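Local coordinates for protein probable ss-1,3-N-acetylglucosaminyltransferase (Staphylococcus aureus subsp. aureus N315, PDB 6H21) that is a probable glycosyltransferase of family 2 with a GT-A fold and a TarS-type linker domain, modelled with uridine-diphosphate-N-acetylglucosamine and manganese, at residues C[19-24]-C[45-50]; C[277-282]-C[302-307]; C[147-152]-C[169-174]. One frame throughout, in Å; residues are numbered along the deposited sequence.

Interaction 1: C[19-24]-C[45-50]; sequences MKKVSV and QTMKST
The ammonium group of K20 gives a hydrogen bond to the backbone carbonyl of T50, with NZ 2.9 Å from O. NZ does not approach the oxygen straight on: the C=O...N angle is 133° and the nitrogen is tilted 34° from the carbonyl plane. The lysine reaches this position by bending early. Its CG lies beside the backbone N, and a second turn at chi2 (-73°) swings the otherwise extended chain round until CD, too, lies 3.4 Å from T50 O. The rest of the contact is apolar and is made by the terminal methyl of M47. This side chain runs out extended and then bends at the sulfur, which brings CE to 4.1 Å from CD of K21. The same methyl meets CG2 of the buried V22 at 4.3 Å. K21 therefore lends its aliphatic chain to the methionine, while its NZ, further out, makes a long and weak ion pair with D51. The contact ties the start of strand 22-28 to the loop that leads from helix 35-43 into strand 52-58, one beta-alpha-beta unit of the GT-A fold. Backbone bonds of K21 with D51 and V22 with E53 begin the parallel pairing of the two strands, and helix 119-129 packs close by, with Y124 against K21 and E121 against M47.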
loop_
_atom_site.group_PDB
_atom_site.type_symbol
_atom_site.label_atom_id
_atom_site.label_comp_id
_atom_site.label_asym_id
_atom_site.label_seq_id
_atom_site.Cartn_x
_atom_site.Cartn_y
_atom_site.Cartn_z
ATOM N N MET C 19 -16.116 6.532 -59.874
ATOM C CA MET C 19 -15.664 6.425 -58.453
ATOM C C MET C 19 -16.384 5.242 -57.792
ATOM O O MET C 19 -17.612 5.205 -57.737
ATOM C CB MET C 19 -15.961 7.717 -57.680
ATOM C CG MET C 19 -15.735 7.609 -56.178
ATOM S SD MET C 19 -15.834 9.203 -55.306
ATOM C CE MET C 19 -14.253 9.935 -55.731
ATOM N N LYS C 20 -15.598 4.282 -57.295
ATOM C CA LYS C 20 -16.122 3.124 -56.581
ATOM C C LYS C 20 -16.736 3.586 -55.256
ATOM O O LYS C 20 -16.296 4.580 -54.679
ATOM C CB LYS C 20 -15.009 2.115 -56.290
ATOM C CG LYS C 20 -14.245 1.599 -57.500
ATOM C CD LYS C 20 -15.025 0.632 -58.341
ATOM C CE LYS C 20 -14.207 0.082 -59.487
ATOM N NZ LYS C 20 -15.082 -0.430 -60.566
ATOM N N LYS C 21 -17.750 2.848 -54.791
ATOM C CA LYS C 21 -18.332 3.047 -53.473
ATOM C C LYS C 21 -17.334 2.631 -52.382
ATOM O O LYS C 21 -17.270 3.278 -51.323
ATOM C CB LYS C 21 -19.613 2.222 -53.316
ATOM C CG LYS C 21 -20.782 2.649 -54.193
ATOM C CD LYS C 21 -21.986 1.746 -54.016
ATOM C CE LYS C 21 -23.213 2.218 -54.766
ATOM N NZ LYS C 21 -24.372 1.335 -54.512
ATOM N N VAL C 22 -16.586 1.544 -52.637
ATOM C CA VAL C 22 -15.709 0.910 -51.640
ATOM C C VAL C 22 -14.461 0.319 -52.310
ATOM O O VAL C 22 -14.570 -0.403 -53.303
ATOM C CB VAL C 22 -16.446 -0.191 -50.856
ATOM C CG1 VAL C 22 -15.539 -0.825 -49.811
ATOM C CG2 VAL C 22 -17.725 0.316 -50.213
ATOM N N SER C 23 -13.296 0.607 -51.710
ATOM C CA SER C 23 -12.047 -0.136 -51.882
ATOM C C SER C 23 -11.762 -0.990 -50.635
ATOM O O SER C 23 -11.520 -0.445 -49.561
ATOM C CB SER C 23 -10.886 0.794 -52.122
ATOM O OG SER C 23 -11.075 1.558 -53.300
ATOM N N VAL C 24 -11.747 -2.319 -50.794
ATOM C CA VAL C 24 -11.217 -3.206 -49.775
ATOM C C VAL C 24 -9.694 -3.250 -49.935
ATOM O O VAL C 24 -9.185 -3.559 -51.012
ATOM C CB VAL C 24 -11.847 -4.606 -49.844
ATOM C CG1 VAL C 24 -11.332 -5.520 -48.742
ATOM C CG2 VAL C 24 -13.360 -4.529 -49.803
ATOM N N GLN C 45 -19.549 -10.790 -52.755
ATOM C CA GLN C 45 -20.368 -9.806 -52.031
ATOM C C GLN C 45 -21.723 -9.629 -52.730
ATOM O O GLN C 45 -21.835 -9.808 -53.938
ATOM C CB GLN C 45 -19.638 -8.465 -51.942
ATOM C CG GLN C 45 -18.472 -8.473 -50.968
ATOM C CD GLN C 45 -18.940 -8.706 -49.552
ATOM O OE1 GLN C 45 -19.746 -7.944 -49.018
ATOM N NE2 GLN C 45 -18.447 -9.773 -48.944
ATOM N N THR C 46 -22.744 -9.228 -51.966
ATOM C CA THR C 46 -24.035 -8.865 -52.543
ATOM C C THR C 46 -23.948 -7.534 -53.292
ATOM O O THR C 46 -24.726 -7.308 -54.202
ATOM C CB THR C 46 -25.130 -8.777 -51.482
ATOM O OG1 THR C 46 -24.709 -7.829 -50.500
ATOM C CG2 THR C 46 -25.403 -10.130 -50.870
ATOM N N MET C 47 -23.010 -6.664 -52.899
ATOM C CA MET C 47 -22.763 -5.424 -53.623
ATOM C C MET C 47 -22.372 -5.755 -55.069
ATOM O O MET C 47 -21.630 -6.701 -55.318
ATOM C CB MET C 47 -21.647 -4.588 -52.998
ATOM C CG MET C 47 -21.322 -3.331 -53.792
ATOM S SD MET C 47 -20.204 -2.206 -52.914
ATOM C CE MET C 47 -21.322 -1.539 -51.687
ATOM N N LYS C 48 -22.862 -4.912 -55.985
ATOM C CA LYS C 48 -22.588 -4.972 -57.417
ATOM C C LYS C 48 -21.067 -4.953 -57.623
ATOM O O LYS C 48 -20.343 -4.142 -57.044
ATOM C CB LYS C 48 -23.300 -3.792 -58.093
ATOM C CG LYS C 48 -23.516 -3.890 -59.594
ATOM C CD LYS C 48 -24.594 -2.948 -60.107
ATOM N N SER C 49 -20.590 -5.873 -58.451
ATOM C CA SER C 49 -19.174 -6.117 -58.619
ATOM C C SER C 49 -18.462 -4.850 -59.121
ATOM O O SER C 49 -17.318 -4.579 -58.746
ATOM C CB SER C 49 -18.967 -7.285 -59.546
ATOM O OG SER C 49 -17.584 -7.540 -59.699
ATOM N N THR C 50 -19.153 -4.075 -59.970
ATOM C CA THR C 50 -18.608 -2.858 -60.558
ATOM C C THR C 50 -18.512 -1.731 -59.512
ATOM O O THR C 50 -17.800 -0.742 -59.738
ATOM C CB THR C 50 -19.446 -2.429 -61.772
ATOM O OG1 THR C 50 -20.764 -2.107 -61.326
ATOM C CG2 THR C 50 -19.536 -3.501 -62.834
#

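Interaction 2: C[277-282]-C[302-307]; sequences RLLRHG and NNFSKT
L278 and F304 approach each other from opposite directions, each reaching out from its own helix, and meet at the far end of the phenyl ring. CD2 of L278 lies 3.9 Å from CE1 of F304 and 4.0 Å from CZ, so the methyl sits by the bond between these two ring carbons. F304 is put there by its first torsion (chi1 -161°), which sets CG anti to the backbone N and sends the ring straight out from helix 294-308 toward helix 264-281. L278 likewise holds CG anti to its own backbone N and turns CD2 to the ring. The second leucine makes a looser contact: L279 leaves its helix alongside the interface, but its CD2 turns in to 4.4 Å from CZ of F304. The two leucine methyls lie on opposite sides of the plane of the ring, and both approaches are oblique, so that the tip of the phenylalanine is wedged between consecutive residues near the end of helix 264-281. Other helices of the linker region close round this group: F304 stacks on F245 of helix 242-256, L278 also touches Y244 and Y252 of that helix, and I330 of helix 324-332 reaches both L279 and F304. No hydrogen bond crosses between 277-282 and 302-307, and all three touching residues are buried. The two helices are held together here by hydrophobic burial and van der Waals fit, without the directional demands of a polar bond.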
loop_
_atom_site.group_PDB
_atom_site.type_symbol
_atom_site.label_atom_id
_atom_site.label_comp_id
_atom_site.label_asym_id
_atom_site.label_seq_id
_atom_site.Cartn_x
_atom_site.Cartn_y
_atom_site.Cartn_z
ATOM N N ARG C 277 -9.231 2.633 -20.525
ATOM C CA ARG C 277 -9.069 1.554 -21.493
ATOM C C ARG C 277 -7.640 0.988 -21.427
ATOM O O ARG C 277 -7.451 -0.235 -21.483
ATOM C CB ARG C 277 -9.412 2.048 -22.905
ATOM C CG ARG C 277 -9.184 1.015 -24.000
ATOM C CD ARG C 277 -7.856 1.205 -24.697
ATOM N NE ARG C 277 -7.417 -0.054 -25.290
ATOM C CZ ARG C 277 -6.149 -0.439 -25.386
ATOM N NH1 ARG C 277 -5.881 -1.662 -25.820
ATOM N NH2 ARG C 277 -5.164 0.381 -25.028
ATOM N N LEU C 278 -6.642 1.866 -21.329
ATOM C CA LEU C 278 -5.239 1.456 -21.323
ATOM C C LEU C 278 -4.920 0.595 -20.085
ATOM O O LEU C 278 -4.247 -0.447 -20.156
ATOM C CB LEU C 278 -4.374 2.718 -21.370
ATOM C CG LEU C 278 -2.870 2.497 -21.380
ATOM C CD1 LEU C 278 -2.451 1.757 -22.629
ATOM C CD2 LEU C 278 -2.126 3.814 -21.280
ATOM N N LEU C 279 -5.392 1.044 -18.929
ATOM C CA LEU C 279 -5.201 0.314 -17.674
ATOM C C LEU C 279 -5.946 -1.028 -17.694
ATOM O O LEU C 279 -5.472 -1.975 -17.083
ATOM C CB LEU C 279 -5.671 1.197 -16.516
ATOM C CG LEU C 279 -4.745 2.372 -16.210
ATOM C CD1 LEU C 279 -5.349 3.278 -15.156
ATOM C CD2 LEU C 279 -3.372 1.878 -15.767
ATOM N N ARG C 280 -7.062 -1.113 -18.428
ATOM C CA ARG C 280 -7.904 -2.328 -18.493
ATOM C C ARG C 280 -7.374 -3.363 -19.498
ATOM O O ARG C 280 -7.504 -4.567 -19.252
ATOM C CB ARG C 280 -9.346 -1.975 -18.855
ATOM C CG ARG C 280 -10.204 -1.624 -17.651
ATOM C CD ARG C 280 -11.663 -1.401 -18.002
ATOM N NE ARG C 280 -12.347 -0.935 -16.808
ATOM C CZ ARG C 280 -13.400 -0.122 -16.790
ATOM N NH1 ARG C 280 -13.827 0.442 -17.913
ATOM N NH2 ARG C 280 -14.019 0.110 -15.644
ATOM N N HIS C 281 -6.783 -2.910 -20.612
ATOM C CA HIS C 281 -6.451 -3.827 -21.721
ATOM C C HIS C 281 -5.069 -3.553 -22.321
ATOM O O HIS C 281 -4.729 -4.179 -23.309
ATOM C CB HIS C 281 -7.532 -3.749 -22.806
ATOM C CG HIS C 281 -8.859 -4.244 -22.345
ATOM N ND1 HIS C 281 -9.050 -5.544 -21.901
ATOM C CD2 HIS C 281 -10.048 -3.627 -22.206
ATOM C CE1 HIS C 281 -10.299 -5.704 -21.515
ATOM N NE2 HIS C 281 -10.936 -4.546 -21.708
ATOM N N GLY C 282 -4.292 -2.624 -21.751
ATOM C CA GLY C 282 -2.976 -2.295 -22.274
ATOM C C GLY C 282 -2.015 -3.481 -22.308
ATOM O O GLY C 282 -2.183 -4.498 -21.608
ATOM N N ASN C 302 9.407 3.280 -16.383
ATOM C CA ASN C 302 9.966 4.581 -16.742
ATOM C C ASN C 302 9.328 5.140 -18.037
ATOM O O ASN C 302 8.985 6.311 -18.084
ATOM C CB ASN C 302 11.481 4.536 -16.888
ATOM C CG ASN C 302 12.059 5.931 -16.964
ATOM O OD1 ASN C 302 11.974 6.692 -15.995
ATOM N ND2 ASN C 302 12.609 6.285 -18.113
ATOM N N ASN C 303 9.167 4.306 -19.068
ATOM C CA ASN C 303 8.560 4.728 -20.333
ATOM C C ASN C 303 7.078 5.049 -20.129
ATOM O O ASN C 303 6.583 6.028 -20.676
ATOM C CB ASN C 303 8.717 3.668 -21.424
ATOM C CG ASN C 303 10.125 3.614 -21.973
ATOM O OD1 ASN C 303 10.735 4.658 -22.185
ATOM N ND2 ASN C 303 10.653 2.422 -22.195
ATOM N N PHE C 304 6.383 4.200 -19.358
ATOM C CA PHE C 304 4.954 4.357 -19.089
ATOM C C PHE C 304 4.756 5.694 -18.370
ATOM O O PHE C 304 3.894 6.477 -18.749
ATOM C CB PHE C 304 4.421 3.191 -18.241
ATOM C CG PHE C 304 2.929 2.975 -18.241
ATOM C CD1 PHE C 304 2.050 3.964 -18.636
ATOM C CD2 PHE C 304 2.391 1.771 -17.789
ATOM C CE1 PHE C 304 0.682 3.750 -18.619
ATOM C CE2 PHE C 304 1.023 1.556 -17.783
ATOM C CZ PHE C 304 0.175 2.546 -18.216
ATOM N N SER C 305 5.565 5.924 -17.330
ATOM C CA SER C 305 5.479 7.100 -16.473
ATOM C C SER C 305 5.734 8.372 -17.298
ATOM O O SER C 305 4.982 9.327 -17.256
ATOM C CB SER C 305 6.458 6.994 -15.339
ATOM O OG SER C 305 6.340 8.121 -14.488
ATOM N N LYS C 306 6.818 8.375 -18.069
ATOM C CA LYS C 306 7.155 9.512 -18.985
ATOM C C LYS C 306 5.970 9.891 -19.898
ATOM O O LYS C 306 5.667 11.086 -20.112
ATOM C CB LYS C 306 8.375 9.138 -19.829
ATOM C CG LYS C 306 9.729 9.259 -19.135
ATOM C CD LYS C 306 10.918 9.168 -20.112
ATOM N N THR C 307 5.317 8.893 -20.487
ATOM C CA THR C 307 4.181 9.115 -21.385
ATOM C C THR C 307 2.958 9.664 -20.628
ATOM O O THR C 307 2.285 10.613 -21.113
ATOM C CB THR C 307 3.793 7.825 -22.109
ATOM O OG1 THR C 307 4.921 7.417 -22.886
ATOM C CG2 THR C 307 2.581 7.983 -22.997
#

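Interaction 3: C[147-152]-C[169-174]; sequences SVPKAI and FYALSV
The pyrrolidine ring of P149 is turned with its CB-CG edge to the bend at Y170 and A171, where it meets two different groups. The methyl of A171 lies close to the mean plane of the ring, beyond that edge, with CB 3.7 Å from CG and 3.8 Å from CB of the proline. The carbonyl oxygen of Y170 stands well off the plane, to one side, and is 3.6 Å from P149 CG, a packing contact of ring carbon on peptide oxygen. The phenol of Y170 takes no share in this: its ring leads away from the proline, toward R280, whose NH1 is hydrogen-bonded to its OH. I152 comes to the same alanine methyl with two branches at once. With CG1 anti to the backbone N (chi1 -177°) and the chain extended beyond it, CG2 and CD1 both come to 4.1 Å from A171 CB, which is thus shared by a proline and an isoleucine. No hydrogen bond joins the two segments, and the carbonyl of A171 is bound instead by K176 NZ, which also holds the carbonyl of S173. That serine belongs to the pocket of the bound uridine-diphosphate-N-acetylglucosamine, so the alanine contact lies two residues from a pocket wall. Both segments belong to the long connection between strands 134-142 and 177-179. On one side P149 and I152 rest on Y139 and I136 of strand 134-142; from 169-174, L172 and V174 pack on helix 198-207, while Y170 reaches T276 and R277 of helix 264-281.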
loop_
_atom_site.group_PDB
_atom_site.type_symbol
_atom_site.label_atom_id
_atom_site.label_comp_id
_atom_site.label_asym_id
_atom_site.label_seq_id
_atom_site.Cartn_x
_atom_site.Cartn_y
_atom_site.Cartn_z
ATOM N N SER C 147 -10.937 -12.924 -28.031
ATOM C CA SER C 147 -12.311 -12.436 -28.159
ATOM C C SER C 147 -12.330 -11.176 -29.038
ATOM O O SER C 147 -11.289 -10.528 -29.286
ATOM C CB SER C 147 -12.919 -12.149 -26.796
ATOM N N VAL C 148 -13.536 -10.801 -29.478
ATOM C CA VAL C 148 -13.754 -9.574 -30.252
ATOM C C VAL C 148 -14.611 -8.630 -29.408
ATOM O O VAL C 148 -15.240 -9.082 -28.445
ATOM C CB VAL C 148 -14.360 -9.893 -31.636
ATOM C CG1 VAL C 148 -13.406 -10.751 -32.461
ATOM C CG2 VAL C 148 -15.728 -10.570 -31.541
ATOM N N PRO C 149 -14.604 -7.295 -29.683
ATOM C CA PRO C 149 -15.403 -6.338 -28.914
ATOM C C PRO C 149 -16.889 -6.721 -28.910
ATOM O O PRO C 149 -17.379 -7.289 -29.911
ATOM C CB PRO C 149 -15.211 -4.991 -29.629
ATOM C CG PRO C 149 -13.917 -5.144 -30.389
ATOM C CD PRO C 149 -13.776 -6.624 -30.702
ATOM N N LYS C 150 -17.562 -6.390 -27.801
ATOM C CA LYS C 150 -18.944 -6.805 -27.525
ATOM C C LYS C 150 -19.784 -5.604 -27.046
ATOM O O LYS C 150 -20.903 -5.423 -27.505
ATOM C CB LYS C 150 -18.942 -7.956 -26.508
ATOM N N ALA C 151 -19.251 -4.768 -26.146
ATOM C CA ALA C 151 -20.031 -3.662 -25.580
ATOM C C ALA C 151 -20.549 -2.712 -26.672
ATOM O O ALA C 151 -21.669 -2.248 -26.587
ATOM C CB ALA C 151 -19.211 -2.913 -24.561
ATOM N N ILE C 152 -19.716 -2.403 -27.675
ATOM C CA ILE C 152 -20.090 -1.505 -28.763
ATOM C C ILE C 152 -21.352 -2.011 -29.473
ATOM O O ILE C 152 -22.123 -1.195 -29.982
ATOM C CB ILE C 152 -18.928 -1.282 -29.758
ATOM C CG1 ILE C 152 -19.314 -0.290 -30.855
ATOM C CG2 ILE C 152 -18.431 -2.593 -30.354
ATOM C CD1 ILE C 152 -18.151 0.461 -31.457
ATOM N N PHE C 169 -13.749 3.243 -27.673
ATOM C CA PHE C 169 -12.337 3.083 -27.298
ATOM C C PHE C 169 -11.971 1.622 -26.995
ATOM O O PHE C 169 -10.801 1.319 -26.842
ATOM C CB PHE C 169 -11.969 3.935 -26.083
ATOM C CG PHE C 169 -11.693 5.381 -26.388
ATOM C CD1 PHE C 169 -11.418 5.816 -27.669
ATOM C CD2 PHE C 169 -11.701 6.314 -25.366
ATOM C CE1 PHE C 169 -11.188 7.160 -27.929
ATOM C CE2 PHE C 169 -11.444 7.655 -25.621
ATOM C CZ PHE C 169 -11.165 8.072 -26.895
ATOM N N TYR C 170 -12.960 0.729 -26.949
ATOM C CA TYR C 170 -12.712 -0.692 -26.733
ATOM C C TYR C 170 -12.817 -1.477 -28.051
ATOM O O TYR C 170 -12.841 -2.684 -28.031
ATOM C CB TYR C 170 -13.677 -1.205 -25.655
ATOM C CG TYR C 170 -13.405 -0.571 -24.317
ATOM C CD1 TYR C 170 -13.882 0.696 -24.023
ATOM C CD2 TYR C 170 -12.600 -1.195 -23.379
ATOM C CE1 TYR C 170 -13.597 1.313 -22.817
ATOM C CE2 TYR C 170 -12.311 -0.593 -22.167
ATOM C CZ TYR C 170 -12.807 0.664 -21.885
ATOM O OH TYR C 170 -12.525 1.263 -20.693
ATOM N N ALA C 171 -12.895 -0.773 -29.182
ATOM C CA ALA C 171 -13.073 -1.374 -30.497
ATOM C C ALA C 171 -12.320 -0.533 -31.537
ATOM O O ALA C 171 -12.900 0.037 -32.453
ATOM C CB ALA C 171 -14.551 -1.475 -30.813
ATOM N N LEU C 172 -10.999 -0.496 -31.391
ATOM C CA LEU C 172 -10.160 0.447 -32.082
ATOM C C LEU C 172 -9.379 -0.202 -33.233
ATOM O O LEU C 172 -8.498 0.449 -33.813
ATOM C CB LEU C 172 -9.213 1.061 -31.052
ATOM C CG LEU C 172 -9.834 2.091 -30.123
ATOM C CD1 LEU C 172 -8.785 2.608 -29.154
ATOM C CD2 LEU C 172 -10.481 3.232 -30.888
ATOM N N SER C 173 -9.724 -1.428 -33.629
ATOM C CA SER C 173 -9.134 -2.015 -34.855
ATOM C C SER C 173 -9.562 -1.159 -36.052
ATOM O O SER C 173 -10.564 -0.452 -35.989
ATOM C CB SER C 173 -9.532 -3.459 -35.066
ATOM O OG SER C 173 -10.803 -3.559 -35.693
ATOM N N VAL C 174 -8.821 -1.267 -37.153
ATOM C CA VAL C 174 -9.172 -0.585 -38.381
ATOM C C VAL C 174 -10.048 -1.477 -39.276
ATOM O O VAL C 174 -10.250 -1.134 -40.462
ATOM C CB VAL C 174 -7.910 -0.119 -39.124
ATOM C CG1 VAL C 174 -7.099 0.824 -38.251
ATOM C CG2 VAL C 174 -7.077 -1.296 -39.600
#

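How the interactions relate
Interaction 1 lies at the periphery of the GT-A fold and mixes a lysine bond to a carbonyl with methionine packing; interactions 2 and 3 have no hydrogen bond between their segments. Interaction 2 is wholly apolar, whereas interaction 3 also sets a ring carbon against a peptide oxygen. Only interaction 2 has all its touching residues buried, between helices of the linker region, while interaction 3 joins partly buried loops nearer the centre of the chain and next to the ligand pocket. Interactions 2 and 3 touch: R277 CG packs 3.3 Å from F169 O, so helix 264-281 serves both. Interaction 1 stands apart, its centre about 40 Å from that of interaction 2, across the chain's centre.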